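Local coordinates for protein uridine phosphorylase (Phytophthora capsici LT1534, PDB 6KD3) that probably catalyses the reversible phosphorolysis of uridine, using inorganic phosphate to release uracil and ribose 1-phosphate, at residues 212-216 with 217-221. Residues are numbered along the deposited sequence; the frame is centred on the assembly and turned at random.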
loop_
_atom_site.group_PDB
_atom_site.type_symbol
_atom_site.label_atom_id
_atom_site.label_comp_id
_atom_site.label_asym_id
_atom_site.label_seq_id
_atom_site.Cartn_x
_atom_site.Cartn_y
_atom_site.Cartn_z
ATOM N N ASP A 212 -5.907 7.950 4.828
ATOM C CA ASP A 212 -4.994 8.328 5.902
ATOM C C ASP A 212 -5.473 7.738 7.227
ATOM O O ASP A 212 -6.469 8.203 7.798
ATOM C CB ASP A 212 -4.842 9.832 5.989
ATOM C CG ASP A 212 -3.545 10.216 6.636
ATOM O OD1 ASP A 212 -2.921 9.287 7.206
ATOM O OD2 ASP A 212 -3.142 11.407 6.558
ATOM N N PHE A 213 -4.741 6.715 7.703
ATOM C CA PHE A 213 -5.064 6.016 8.937
ATOM C C PHE A 213 -5.227 6.971 10.113
ATOM O O PHE A 213 -6.000 6.688 11.029
ATOM C CB PHE A 213 -3.972 4.998 9.243
ATOM C CG PHE A 213 -4.123 4.322 10.579
ATOM C CD1 PHE A 213 -3.732 4.960 11.735
ATOM C CD2 PHE A 213 -4.630 3.043 10.674
ATOM C CE1 PHE A 213 -3.855 4.362 12.955
ATOM C CE2 PHE A 213 -4.740 2.433 11.874
ATOM C CZ PHE A 213 -4.356 3.096 13.031
ATOM N N TYR A 214 -4.500 8.083 10.145
ATOM C CA TYR A 214 -4.494 8.907 11.346
ATOM C C TYR A 214 -5.454 10.083 11.247
ATOM O O TYR A 214 -6.409 10.175 12.029
ATOM C CB TYR A 214 -3.061 9.346 11.680
ATOM C CG TYR A 214 -2.451 8.299 12.565
ATOM C CD1 TYR A 214 -2.874 8.151 13.901
ATOM C CD2 TYR A 214 -1.539 7.393 12.063
ATOM C CE1 TYR A 214 -2.357 7.154 14.716
ATOM C CE2 TYR A 214 -1.017 6.391 12.871
ATOM C CZ TYR A 214 -1.435 6.280 14.188
ATOM O OH TYR A 214 -0.915 5.296 14.969
ATOM N N GLU A 215 -5.246 10.970 10.295
ATOM C CA GLU A 215 -6.110 12.134 10.286
ATOM C C GLU A 215 -7.437 11.817 9.636
ATOM O O GLU A 215 -8.474 12.318 10.075
ATOM C CB GLU A 215 -5.437 13.285 9.560
ATOM C CG GLU A 215 -4.113 13.718 10.094
ATOM C CD GLU A 215 -3.589 14.787 9.241
ATOM O OE1 GLU A 215 -2.668 14.523 8.449
ATOM O OE2 GLU A 215 -4.165 15.887 9.320
ATOM N N GLY A 216 -7.416 11.020 8.560
ATOM C CA GLY A 216 -8.651 10.705 7.858
ATOM C C GLY A 216 -9.662 10.098 8.796
ATOM O O GLY A 216 -10.773 10.620 8.978
ATOM N N GLN A 217 -9.255 9.059 9.466
ATOM C CA GLN A 217 -10.014 8.280 10.418
ATOM C C GLN A 217 -10.469 9.064 11.649
ATOM O O GLN A 217 -10.846 8.406 12.591
ATOM C CB GLN A 217 -9.142 7.093 10.814
ATOM C CG GLN A 217 -8.641 6.349 9.621
ATOM C CD GLN A 217 -8.804 4.863 9.759
ATOM O OE1 GLN A 217 -9.081 4.347 10.853
ATOM N NE2 GLN A 217 -8.625 4.147 8.649
ATOM N N GLY A 218 -10.481 10.391 11.761
ATOM C CA GLY A 218 -10.725 11.064 13.025
ATOM C C GLY A 218 -9.526 11.199 13.958
ATOM O O GLY A 218 -9.398 12.216 14.639
ATOM N N ARG A 219 -8.608 10.243 13.954
ATOM C CA ARG A 219 -7.867 9.920 15.167
ATOM C C ARG A 219 -7.035 11.081 15.721
ATOM O O ARG A 219 -6.739 12.070 15.046
ATOM C CB ARG A 219 -6.983 8.721 14.903
ATOM C CG ARG A 219 -7.749 7.654 14.183
ATOM C CD ARG A 219 -6.798 6.656 13.733
ATOM N NE ARG A 219 -5.937 6.232 14.822
ATOM C CZ ARG A 219 -6.227 5.250 15.664
ATOM N NH1 ARG A 219 -7.365 4.580 15.547
ATOM N NH2 ARG A 219 -5.367 4.937 16.619
ATOM N N LEU A 220 -6.661 10.931 16.995
ATOM C CA LEU A 220 -6.116 11.995 17.835
ATOM C C LEU A 220 -4.700 11.685 18.293
ATOM O O LEU A 220 -4.268 12.181 19.337
ATOM C CB LEU A 220 -7.000 12.235 19.070
ATOM C CG LEU A 220 -8.292 13.058 19.026
ATOM C CD1 LEU A 220 -9.213 12.853 20.276
ATOM C CD2 LEU A 220 -7.919 14.538 18.854
ATOM N N ASP A 221 -3.977 10.860 17.551
ATOM C CA ASP A 221 -2.632 10.472 17.934
ATOM C C ASP A 221 -1.773 10.261 16.680
ATOM O O ASP A 221 -1.094 9.244 16.512
ATOM C CB ASP A 221 -2.706 9.227 18.803
ATOM C CG ASP A 221 -3.508 8.164 18.151
ATOM O OD1 ASP A 221 -4.195 8.545 17.185
ATOM O OD2 ASP A 221 -3.463 6.974 18.566
#
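R219 folds back against the ring of F213, with Y214 beside it, and its side chain can be followed outward from the backbone. CB sits beside the carbonyl oxygen of Y214, and CG lies about equally far from that oxygen and the carbonyl oxygen of F213. CD comes to 3.8 Å from CE1 of F213. A bend at the third torsion (chi3 51°) then turns the chain, bringing NE of R219 to 3.4 Å from CE1 of F213. CZ follows at 3.7 Å from CE1 of F213. That CE1 lies over one face of the guanidinium, offset toward its rim, the planes 44° apart. CE1 of Y214 reaches the edge of the guanidinium, near its plane, 3.7 Å from NE of R219. At the tip, NH1 comes close to the like-charged R275, while NH2 forms a salt bridge with OD2 of D221, 3.4 Å away, its hydrogen bond weak, and bonds weakly to the backbone of D279. The chain before R219 makes a type I beta turn from E215 to G218, in the loop joining strand 206-209 to helix 230-242 of this phosphorylase-superfamily domain; N of G218 hydrogen-bonds to O of E215 at 3.3 Å. Beyond the turn, OD1 of D221 lies in the plane of the Y214 ring, 3.4 Å from CE1, with ring and carboxylate 74° apart. The second subunit closes in here: its H34 packs edge-to-face with F213, its R178 forms a salt bridge with E215, and its K125 bonds to the carbonyl of D221.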